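Local coordinates for Lin1889 protein (Listeria innocua Clip11262, PDB 3B57) that is of unknown function but binds a magnesium ion in an HD domain, consistent with a metal-dependent phosphohydrolase of the HD superfamily, at residues Lys11-His15 against Trp27-Lys31; Arg95-Val100 against Glu115-Gln120; Leu56-Tyr60 against Thr75-Met80; Met1-Ile6 against Lys83-Ser87. All blocks are in the same frame, centred on the assembly; numbering follows the deposited sequence.

Contact 1 of 4, residues Lys11-His15 against Trp27-Lys31; sequences KNWMH and WSHIK. With MG (magnesium ion), chain B.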
# COMPACT_ATOMS: atom_id res chain seq x y z
N LYS A 11 -12.68 9.58 -24.48
CA LYS A 11 -11.40 9.28 -23.87
C LYS A 11 -10.65 10.57 -23.54
O LYS A 11 -10.24 10.78 -22.40
CB LYS A 11 -10.59 8.40 -24.82
CG LYS A 11 -9.52 7.54 -24.18
CD LYS A 11 -9.13 6.44 -25.16
CE LYS A 11 -7.63 6.23 -25.25
NZ LYS A 11 -7.28 5.61 -26.57
N ASN A 12 -10.48 11.45 -24.53
CA ASN A 12 -9.77 12.71 -24.32
C ASN A 12 -10.46 13.66 -23.35
O ASN A 12 -9.81 14.46 -22.69
CB ASN A 12 -9.52 13.41 -25.66
CG ASN A 12 -8.34 12.81 -26.41
OD1 ASN A 12 -7.18 13.05 -26.06
ND2 ASN A 12 -8.63 12.02 -27.43
N TRP A 13 -11.78 13.56 -23.27
CA TRP A 13 -12.57 14.39 -22.37
C TRP A 13 -12.35 13.96 -20.91
O TRP A 13 -12.06 14.79 -20.06
CB TRP A 13 -14.05 14.33 -22.76
CG TRP A 13 -14.97 15.13 -21.89
CD1 TRP A 13 -14.68 16.28 -21.24
CD2 TRP A 13 -16.35 14.84 -21.59
NE1 TRP A 13 -15.78 16.74 -20.55
CE2 TRP A 13 -16.82 15.87 -20.75
CE3 TRP A 13 -17.23 13.81 -21.95
CZ2 TRP A 13 -18.13 15.91 -20.25
CZ3 TRP A 13 -18.54 13.85 -21.46
CH2 TRP A 13 -18.97 14.89 -20.62
N MSE A 14 -12.47 12.66 -20.63
CA MSE A 14 -12.26 12.19 -19.26
C MSE A 14 -10.82 12.43 -18.82
O MSE A 14 -10.57 12.74 -17.65
CB MSE A 14 -12.55 10.69 -19.14
CG MSE A 14 -13.99 10.31 -19.37
SE MSE A 14 -15.21 11.32 -18.26
CE MSE A 14 -15.19 10.22 -16.67
N HIS A 15 -9.88 12.27 -19.74
CA HIS A 15 -8.47 12.47 -19.44
C HIS A 15 -8.23 13.86 -18.88
O HIS A 15 -7.57 14.02 -17.85
CB HIS A 15 -7.62 12.27 -20.69
CG HIS A 15 -6.15 12.42 -20.45
ND1 HIS A 15 -5.22 12.31 -21.47
CD2 HIS A 15 -5.44 12.65 -19.32
CE1 HIS A 15 -4.00 12.47 -20.97
NE2 HIS A 15 -4.11 12.68 -19.67
N TRP A 27 -6.88 9.31 -13.42
CA TRP A 27 -7.16 8.93 -14.79
C TRP A 27 -6.65 7.50 -15.01
O TRP A 27 -7.30 6.69 -15.68
CB TRP A 27 -6.46 9.91 -15.74
CG TRP A 27 -6.30 9.43 -17.14
CD1 TRP A 27 -5.13 9.16 -17.78
CD2 TRP A 27 -7.35 9.09 -18.06
NE1 TRP A 27 -5.38 8.67 -19.04
CE2 TRP A 27 -6.73 8.62 -19.24
CE3 TRP A 27 -8.75 9.14 -18.00
CZ2 TRP A 27 -7.46 8.20 -20.35
CZ3 TRP A 27 -9.47 8.72 -19.10
CH2 TRP A 27 -8.83 8.26 -20.27
N SER A 28 -5.50 7.19 -14.42
CA SER A 28 -4.91 5.86 -14.53
C SER A 28 -5.94 4.77 -14.23
O SER A 28 -5.97 3.72 -14.87
CB SER A 28 -3.73 5.71 -13.57
OG SER A 28 -2.70 6.61 -13.90
N HIS A 29 -6.78 5.03 -13.23
CA HIS A 29 -7.81 4.08 -12.83
C HIS A 29 -8.83 3.87 -13.95
O HIS A 29 -9.06 2.75 -14.39
CB HIS A 29 -8.53 4.58 -11.58
CG HIS A 29 -9.65 3.69 -11.14
ND1 HIS A 29 -9.45 2.39 -10.72
CD2 HIS A 29 -10.99 3.90 -11.08
CE1 HIS A 29 -10.61 1.84 -10.42
NE2 HIS A 29 -11.56 2.74 -10.63
N ILE A 30 -9.44 4.96 -14.40
CA ILE A 30 -10.43 4.87 -15.47
C ILE A 30 -9.88 4.12 -16.69
O ILE A 30 -10.42 3.08 -17.07
CB ILE A 30 -10.91 6.27 -15.88
CG1 ILE A 30 -11.56 6.94 -14.67
CG2 ILE A 30 -11.90 6.16 -17.05
CD1 ILE A 30 -11.87 8.41 -14.86
N LYS A 31 -8.79 4.61 -17.27
CA LYS A 31 -8.22 3.92 -18.42
C LYS A 31 -7.98 2.42 -18.16
O LYS A 31 -8.01 1.62 -19.10
CB LYS A 31 -6.90 4.59 -18.87
CG LYS A 31 -6.28 3.90 -20.09
CD LYS A 31 -4.91 4.46 -20.45
CE LYS A 31 -4.96 5.92 -20.84
NZ LYS A 31 -3.68 6.37 -21.45
MG MG B . -14.09 3.06 -10.49
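The helical segments Lys11-His15 and Trp27-Lys31 run nearly antiparallel, at 153°, their axes come within 10.7 Å, and His15 and Trp27 meet at one end. The Trp27 indole fills much of the gap. Its CG is anti to the backbone N (chi1 162°), which swings the rings against the facing helix. The His15 imidazole stacks face to face on the five-membered ring of Trp27, with ring centroids 4.3 Å apart and planes inclined by 13°. His15 CB sits almost squarely over the six-membered ring, 3.9 Å from its centroid, a CH-pi contact. Lys31 CB lies over the opposite indole face, so the indole is sandwiched between His15 and a side chain of its own helix. At the far end of the indole, Trp27 CH2 approaches Lys11 O at 3.6 Å. Met14 CB touches Trp27 CZ3 at 3.7 Å. The bent Met14 chain, a selenomethionine, then carries its CE on to Ile30 CD1, 4.2 Å away. Helix 48-57 continues this apolar layer through Leu56 and Phe57. His29 takes no part in the packing. It bonds the magnesium ion through NE2, at 2.6 Å, while Asp126 accepts from its ND1. Asp123 also binds this metal. The chemistry is therefore split: helix 27-44 is anchored on helix 3-15 by aromatic and apolar contacts, and it offers a metal ligand from another side.

Contact 2 of 4, residues Arg95-Val100 against Glu115-Gln120; sequences RIIQSV and EEKIVQ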
# COMPACT_ATOMS: atom_id res chain seq x y z
N ARG A 95 -27.72 3.18 -17.73
CA ARG A 95 -28.18 2.07 -16.89
C ARG A 95 -26.97 1.28 -16.37
O ARG A 95 -26.96 0.84 -15.21
CB ARG A 95 -29.10 1.14 -17.69
CG ARG A 95 -30.52 1.69 -17.91
CD ARG A 95 -31.36 0.80 -18.86
NE ARG A 95 -31.26 -0.62 -18.54
CZ ARG A 95 -31.63 -1.16 -17.38
NH1 ARG A 95 -32.14 -0.40 -16.41
NH2 ARG A 95 -31.48 -2.47 -17.18
N ILE A 96 -25.96 1.11 -17.22
CA ILE A 96 -24.74 0.40 -16.87
C ILE A 96 -24.00 1.12 -15.76
O ILE A 96 -23.67 0.54 -14.73
CB ILE A 96 -23.80 0.27 -18.08
CG1 ILE A 96 -24.46 -0.60 -19.15
CG2 ILE A 96 -22.46 -0.33 -17.64
CD1 ILE A 96 -23.67 -0.69 -20.43
N ILE A 97 -23.74 2.41 -15.97
CA ILE A 97 -23.03 3.20 -14.99
C ILE A 97 -23.68 3.08 -13.61
O ILE A 97 -22.99 3.11 -12.59
CB ILE A 97 -22.97 4.67 -15.42
CG1 ILE A 97 -22.20 4.78 -16.74
CG2 ILE A 97 -22.27 5.50 -14.37
CD1 ILE A 97 -22.00 6.19 -17.23
N GLN A 98 -24.99 2.91 -13.58
CA GLN A 98 -25.72 2.78 -12.32
C GLN A 98 -25.46 1.45 -11.61
O GLN A 98 -25.36 1.41 -10.38
CB GLN A 98 -27.22 2.93 -12.56
CG GLN A 98 -27.60 4.30 -13.07
CD GLN A 98 -29.07 4.38 -13.46
OE1 GLN A 98 -29.56 5.44 -13.83
NE2 GLN A 98 -29.77 3.25 -13.39
N SER A 99 -25.35 0.37 -12.37
CA SER A 99 -25.10 -0.94 -11.77
C SER A 99 -23.64 -1.08 -11.34
O SER A 99 -23.26 -2.05 -10.68
CB SER A 99 -25.46 -2.05 -12.77
OG SER A 99 -24.76 -1.90 -14.00
N VAL A 100 -22.82 -0.10 -11.71
CA VAL A 100 -21.41 -0.11 -11.35
C VAL A 100 -21.19 0.61 -10.03
O VAL A 100 -21.04 -0.02 -8.99
CB VAL A 100 -20.58 0.58 -12.43
CG1 VAL A 100 -19.13 0.67 -11.98
CG2 VAL A 100 -20.70 -0.18 -13.73
N GLU A 115 -23.31 -6.55 -20.63
CA GLU A 115 -22.58 -5.29 -20.65
C GLU A 115 -22.48 -4.75 -19.22
O GLU A 115 -21.41 -4.31 -18.79
CB GLU A 115 -23.27 -4.26 -21.55
CG GLU A 115 -23.19 -4.53 -23.05
CD GLU A 115 -24.31 -5.43 -23.58
OE1 GLU A 115 -25.32 -5.64 -22.87
OE2 GLU A 115 -24.17 -5.92 -24.74
N GLU A 116 -23.58 -4.80 -18.47
CA GLU A 116 -23.54 -4.32 -17.10
C GLU A 116 -22.63 -5.21 -16.25
O GLU A 116 -22.03 -4.76 -15.28
CB GLU A 116 -24.94 -4.28 -16.51
CG GLU A 116 -25.89 -3.41 -17.30
CD GLU A 116 -27.31 -3.51 -16.80
OE1 GLU A 116 -27.80 -4.65 -16.59
OE2 GLU A 116 -27.96 -2.45 -16.63
N LYS A 117 -22.53 -6.49 -16.61
CA LYS A 117 -21.68 -7.40 -15.87
C LYS A 117 -20.21 -7.13 -16.15
O LYS A 117 -19.41 -7.00 -15.22
CB LYS A 117 -22.00 -8.84 -16.23
CG LYS A 117 -23.30 -9.32 -15.63
CD LYS A 117 -23.63 -10.69 -16.14
CE LYS A 117 -24.73 -11.31 -15.31
NZ LYS A 117 -24.28 -11.46 -13.89
N ILE A 118 -19.86 -7.02 -17.43
CA ILE A 118 -18.49 -6.75 -17.80
C ILE A 118 -17.93 -5.52 -17.07
O ILE A 118 -16.99 -5.66 -16.29
CB ILE A 118 -18.36 -6.48 -19.31
CG1 ILE A 118 -19.10 -7.56 -20.10
CG2 ILE A 118 -16.90 -6.42 -19.70
CD1 ILE A 118 -18.60 -8.96 -19.86
N VAL A 119 -18.51 -4.34 -17.30
CA VAL A 119 -18.03 -3.11 -16.67
C VAL A 119 -17.90 -3.22 -15.18
O VAL A 119 -16.87 -2.84 -14.59
CB VAL A 119 -18.94 -1.90 -16.98
CG1 VAL A 119 -18.53 -0.71 -16.13
CG2 VAL A 119 -18.82 -1.54 -18.45
N GLN A 120 -18.93 -3.75 -14.55
CA GLN A 120 -18.90 -3.93 -13.11
C GLN A 120 -17.76 -4.89 -12.71
O GLN A 120 -17.15 -4.71 -11.67
CB GLN A 120 -20.24 -4.47 -12.64
CG GLN A 120 -20.17 -5.12 -11.31
CD GLN A 120 -21.52 -5.52 -10.85
OE1 GLN A 120 -22.23 -4.74 -10.23
NE2 GLN A 120 -21.92 -6.75 -11.20
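The first torsion of Glu116 (chi1 -57°) sets CG beside its own backbone N, and an extended chain beyond it carries the carboxylate past Ile96 and Ser99 to Arg95. This is a helix pair of the all-helical HD domain. Helix 87-100 and helix 114-125 cross at -46°, with axes 8.8 Å apart over these segments. Glu116 OE2 lies over one face of the Arg95 guanidinium, 3.6 Å from NH2. No N-H points at it, so the salt bridge rests on charge alone. The other oxygen, OE1, accepts from Thr113 N, which should help fix the carboxylate. Beneath the charges the contact is apolar. Ile96 CG1 packs on Glu116 CG at 3.7 Å, and Ile96 CD1 reaches Glu115 CB at 3.8 Å. Ile96 CG2 meets Val119 CB at 3.9 Å, the two side chains crossing at about a right angle. Val119 CG1 also meets CG2 of Val100, whose side chain borders the metal ligands His58 and Asp123. Ser99 faces Glu116, with OG 3.5 Å from Glu116 CB. That hydroxyl turns back to its own helix: Ser99 OG donates to Ile96 O at 2.8 Å, in the carbonyl plane and on a lone pair.

Contact 3 of 4, residues Leu56-Tyr60 against Thr75-Met80; sequences LFHDY and TLINWM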
# COMPACT_ATOMS: atom_id res chain seq x y z
N LEU A 56 -15.69 4.29 -19.49
CA LEU A 56 -15.02 5.57 -19.40
C LEU A 56 -15.78 6.62 -18.58
O LEU A 56 -15.15 7.52 -18.03
CB LEU A 56 -14.74 6.11 -20.80
CG LEU A 56 -13.65 5.38 -21.57
CD1 LEU A 56 -13.38 6.14 -22.85
CD2 LEU A 56 -12.37 5.31 -20.75
N PHE A 57 -17.10 6.50 -18.49
CA PHE A 57 -17.90 7.46 -17.72
C PHE A 57 -18.37 6.90 -16.38
O PHE A 57 -19.02 7.61 -15.62
CB PHE A 57 -19.15 7.92 -18.50
CG PHE A 57 -18.87 8.60 -19.81
CD1 PHE A 57 -17.70 9.32 -20.00
CD2 PHE A 57 -19.78 8.52 -20.86
CE1 PHE A 57 -17.45 9.95 -21.22
CE2 PHE A 57 -19.54 9.15 -22.09
CZ PHE A 57 -18.37 9.86 -22.27
N HIS A 58 -18.04 5.65 -16.09
CA HIS A 58 -18.49 5.04 -14.84
C HIS A 58 -18.10 5.82 -13.60
O HIS A 58 -18.70 5.66 -12.54
CB HIS A 58 -17.96 3.60 -14.72
CG HIS A 58 -16.56 3.50 -14.17
ND1 HIS A 58 -15.45 3.98 -14.83
CD2 HIS A 58 -16.10 2.92 -13.03
CE1 HIS A 58 -14.37 3.71 -14.12
NE2 HIS A 58 -14.73 3.07 -13.03
N ASP A 59 -17.11 6.69 -13.76
CA ASP A 59 -16.60 7.47 -12.64
C ASP A 59 -16.66 8.96 -12.91
O ASP A 59 -15.64 9.64 -12.87
CB ASP A 59 -15.16 7.06 -12.36
CG ASP A 59 -14.91 6.79 -10.90
OD1 ASP A 59 -15.30 7.65 -10.07
OD2 ASP A 59 -14.32 5.73 -10.59
N TYR A 60 -17.85 9.47 -13.17
CA TYR A 60 -18.01 10.88 -13.45
C TYR A 60 -19.15 11.41 -12.60
O TYR A 60 -19.24 12.60 -12.30
CB TYR A 60 -18.33 11.07 -14.92
CG TYR A 60 -18.49 12.51 -15.33
CD1 TYR A 60 -17.38 13.29 -15.64
CD2 TYR A 60 -19.75 13.11 -15.36
CE1 TYR A 60 -17.52 14.63 -15.98
CE2 TYR A 60 -19.91 14.44 -15.69
CZ TYR A 60 -18.79 15.20 -16.00
OH TYR A 60 -18.96 16.52 -16.32
N THR A 75 -25.23 15.92 -17.80
CA THR A 75 -24.15 16.44 -18.64
C THR A 75 -23.69 15.39 -19.64
O THR A 75 -23.46 15.68 -20.82
CB THR A 75 -22.95 16.86 -17.78
OG1 THR A 75 -23.35 17.91 -16.89
CG2 THR A 75 -21.81 17.35 -18.66
N LEU A 76 -23.57 14.15 -19.17
CA LEU A 76 -23.17 13.06 -20.03
C LEU A 76 -24.21 12.88 -21.13
O LEU A 76 -23.88 12.86 -22.32
CB LEU A 76 -23.02 11.75 -19.23
CG LEU A 76 -21.80 11.59 -18.32
CD1 LEU A 76 -21.86 10.26 -17.57
CD2 LEU A 76 -20.54 11.66 -19.16
N ILE A 77 -25.48 12.75 -20.73
CA ILE A 77 -26.53 12.57 -21.72
C ILE A 77 -26.37 13.62 -22.82
O ILE A 77 -26.36 13.30 -24.01
CB ILE A 77 -27.93 12.69 -21.10
CG1 ILE A 77 -28.03 11.77 -19.89
CG2 ILE A 77 -28.98 12.29 -22.13
CD1 ILE A 77 -29.38 11.73 -19.22
N ASN A 78 -26.23 14.86 -22.40
CA ASN A 78 -26.05 15.96 -23.33
C ASN A 78 -24.89 15.69 -24.28
O ASN A 78 -25.06 15.66 -25.50
CB ASN A 78 -25.78 17.24 -22.55
CG ASN A 78 -26.83 18.27 -22.79
OD1 ASN A 78 -26.75 19.02 -23.76
ND2 ASN A 78 -27.84 18.29 -21.93
N TRP A 79 -23.72 15.48 -23.70
CA TRP A 79 -22.53 15.21 -24.49
C TRP A 79 -22.84 14.06 -25.46
O TRP A 79 -22.38 14.07 -26.60
CB TRP A 79 -21.37 14.82 -23.57
CG TRP A 79 -20.07 14.65 -24.29
CD1 TRP A 79 -19.14 15.61 -24.55
CD2 TRP A 79 -19.58 13.45 -24.91
NE1 TRP A 79 -18.11 15.09 -25.30
CE2 TRP A 79 -18.36 13.76 -25.53
CE3 TRP A 79 -20.07 12.14 -24.99
CZ2 TRP A 79 -17.61 12.80 -26.24
CZ3 TRP A 79 -19.33 11.19 -25.69
CH2 TRP A 79 -18.11 11.53 -26.31
N MSE A 80 -23.63 13.09 -25.02
CA MSE A 80 -23.94 11.95 -25.88
C MSE A 80 -24.99 12.22 -26.96
O MSE A 80 -24.90 11.67 -28.07
CB MSE A 80 -24.37 10.75 -25.05
CG MSE A 80 -23.25 10.12 -24.27
SE MSE A 80 -23.76 8.42 -23.55
CE MSE A 80 -24.48 8.97 -21.86
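Leu76 O accepts the helical bond from Met80 N at 2.7 Å, and both of these residues pack against Phe57. Leu76 is the wedge of the contact. Its CD2 stands over one face of the Phe57 ring, 3.6 Å from the ring centroid, in a CH-pi contact. The other methyl, Leu76 CD1, reaches Phe57 CB at 3.7 Å. Tyr60 takes the other side of the leucine: its CD2 is 3.9 Å from Leu76 CG, and Leu76 CD2 lies over a face of the phenol ring. This methyl is thus shared by two aromatic faces. With chi1 at -179°, the Tyr60 phenol extends opposite its backbone N and reaches helix 71-82. Its OH then comes to 3.8 Å from Thr75 CG2. The far edge of Phe57 is turned toward the face of the six-membered ring of Trp79 in an offset edge-to-face pair, with the centroids of the two rings 5.6 Å apart and planes at 82°. Met80 CG adds a looser apolar touch at Phe57. Between Phe57 and Tyr60 the chain turns away to present His58 and Asp59, the adjacent pair of metal ligands that names the HD domain. Helix 3-15 adds Ala10 and Met14 to the Phe57 surroundings, and Trp13 stacks on Trp79. Helix 87-100 supplies Ile97 to Phe57 and Ile90 to Met80, so the aromatic cluster lies where several helices meet.

Contact 4 of 4, residues Met1-Ile6 against Lys83-Ser87; sequences MNKEEI and KEIPS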
# COMPACT_ATOMS: atom_id res chain seq x y z
N MSE A 1 -23.33 8.37 -36.72
CA MSE A 1 -22.32 8.53 -35.64
C MSE A 1 -21.11 7.64 -35.88
O MSE A 1 -21.25 6.47 -36.23
CB MSE A 1 -22.95 8.18 -34.29
CG MSE A 1 -23.63 6.82 -34.26
SE MSE A 1 -23.70 5.97 -32.50
CE MSE A 1 -22.93 4.27 -32.97
N ASN A 2 -19.91 8.20 -35.69
CA ASN A 2 -18.67 7.45 -35.88
C ASN A 2 -18.18 6.95 -34.52
O ASN A 2 -17.57 7.69 -33.75
CB ASN A 2 -17.60 8.32 -36.53
CG ASN A 2 -16.36 7.53 -36.94
OD1 ASN A 2 -15.66 6.97 -36.09
ND2 ASN A 2 -16.08 7.49 -38.24
N LYS A 3 -18.45 5.68 -34.24
CA LYS A 3 -18.07 5.06 -32.98
C LYS A 3 -16.61 5.25 -32.61
O LYS A 3 -16.30 5.69 -31.51
CB LYS A 3 -18.39 3.57 -33.01
CG LYS A 3 -19.86 3.25 -32.80
CD LYS A 3 -20.11 1.75 -32.88
CE LYS A 3 -21.54 1.40 -32.48
NZ LYS A 3 -21.84 -0.05 -32.64
N GLU A 4 -15.71 4.92 -33.53
CA GLU A 4 -14.29 5.04 -33.24
C GLU A 4 -13.93 6.45 -32.79
O GLU A 4 -13.10 6.64 -31.89
CB GLU A 4 -13.46 4.69 -34.47
CG GLU A 4 -12.00 4.43 -34.16
CD GLU A 4 -11.13 4.49 -35.39
OE1 GLU A 4 -11.54 3.92 -36.43
OE2 GLU A 4 -10.04 5.10 -35.32
N GLU A 5 -14.55 7.44 -33.42
CA GLU A 5 -14.28 8.83 -33.08
C GLU A 5 -14.88 9.25 -31.74
O GLU A 5 -14.21 9.91 -30.94
CB GLU A 5 -14.80 9.74 -34.19
CG GLU A 5 -13.69 10.27 -35.10
CD GLU A 5 -12.54 10.90 -34.31
OE1 GLU A 5 -12.79 11.42 -33.19
OE2 GLU A 5 -11.40 10.89 -34.82
N ILE A 6 -16.14 8.86 -31.51
CA ILE A 6 -16.84 9.18 -30.27
C ILE A 6 -16.06 8.65 -29.08
O ILE A 6 -15.88 9.34 -28.08
CB ILE A 6 -18.25 8.56 -30.25
CG1 ILE A 6 -19.10 9.13 -31.38
CG2 ILE A 6 -18.94 8.82 -28.91
CD1 ILE A 6 -20.56 8.71 -31.33
N LYS A 83 -23.52 13.87 -29.72
CA LYS A 83 -22.74 13.00 -30.59
C LYS A 83 -23.67 12.19 -31.47
O LYS A 83 -23.24 11.36 -32.26
CB LYS A 83 -21.85 12.07 -29.76
CG LYS A 83 -20.64 12.76 -29.16
CD LYS A 83 -19.73 13.27 -30.26
CE LYS A 83 -18.50 13.95 -29.69
NZ LYS A 83 -18.87 15.05 -28.77
N GLU A 84 -24.97 12.43 -31.31
CA GLU A 84 -25.97 11.74 -32.10
C GLU A 84 -26.06 10.26 -31.78
O GLU A 84 -26.27 9.43 -32.67
CB GLU A 84 -25.66 11.90 -33.60
CG GLU A 84 -25.69 13.32 -34.13
CD GLU A 84 -25.10 13.41 -35.52
OE1 GLU A 84 -25.62 12.72 -36.43
OE2 GLU A 84 -24.11 14.17 -35.70
N ILE A 85 -25.87 9.90 -30.52
CA ILE A 85 -25.98 8.49 -30.16
C ILE A 85 -27.47 8.25 -29.92
O ILE A 85 -28.08 8.93 -29.12
CB ILE A 85 -25.21 8.18 -28.86
CG1 ILE A 85 -23.73 8.51 -29.02
CG2 ILE A 85 -25.37 6.72 -28.51
CD1 ILE A 85 -22.91 8.35 -27.75
N PRO A 86 -28.07 7.29 -30.64
CA PRO A 86 -29.50 7.00 -30.47
C PRO A 86 -29.83 7.05 -28.98
O PRO A 86 -29.04 6.58 -28.16
CB PRO A 86 -29.62 5.59 -31.03
CG PRO A 86 -28.64 5.61 -32.16
CD PRO A 86 -27.44 6.33 -31.57
N SER A 87 -30.98 7.61 -28.62
CA SER A 87 -31.34 7.71 -27.20
C SER A 87 -31.45 6.34 -26.56
O SER A 87 -31.53 6.22 -25.33
CB SER A 87 -32.67 8.44 -27.01
OG SER A 87 -33.75 7.52 -27.08
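Ile6 CD1 lodges against the turn, 3.9 Å from Lys83 CB and the same distance from Ile85 CG1. Met1, a selenomethionine, lies along the backbone of the turn. Its CB is 3.8 Å from Lys83 O, and its SE comes to 3.9 Å from Pro86 CD. The Met1 and Pro86 side chains cross at about a right angle. A first torsion of 52° places Met1 CG between the backbone N and the carbonyl carbon, and a bend at the selenium end completes the path to the proline. These contacts join the start of helix 3-15 to the connection between helices 71-82 and 87-100. That connection opens with a Schellman motif, in which Glu84 has positive phi (68°) and the turn bonds back into the last helical turn. Pro86 then takes the N-cap position of the next helix. On the other segment Asn2 is the N-cap. Its OD1 accepts from Glu5 N at 2.9 Å, with the donor tilted 25° from the carbonyl plane, which ties down the first turn that carries Ile6. Further out, Phe49 of helix 48-57 touches both Met1 and Ile6. Leu53 of that helix reaches Ile85, and Lys83 makes a cation-pi contact with Trp79.

All four contacts are partly buried. Contacts 1 and 4 both use helix 3-15, at its two ends. The centre of contact 4 is about 24 Å from the chain centre, the farthest; that of contact 2, about 10 Å, is the nearest. Half the touching residues of contact 4 are exposed, against one each in contacts 1 and 2 and none in contact 3. Contact 2 joins an apolar strip to a salt bridge between an exposed arginine and a buried glutamate. Contacts 1 and 3 are aromatic and apolar; contact 4 sets apolar side chains against a turn. Contact 3 connects the others: Leu56 O meets Ile30 CG2, His58 meets Ile97, and Met80 O probably bonds Ile85 N. Contact 4 is remote from the metal.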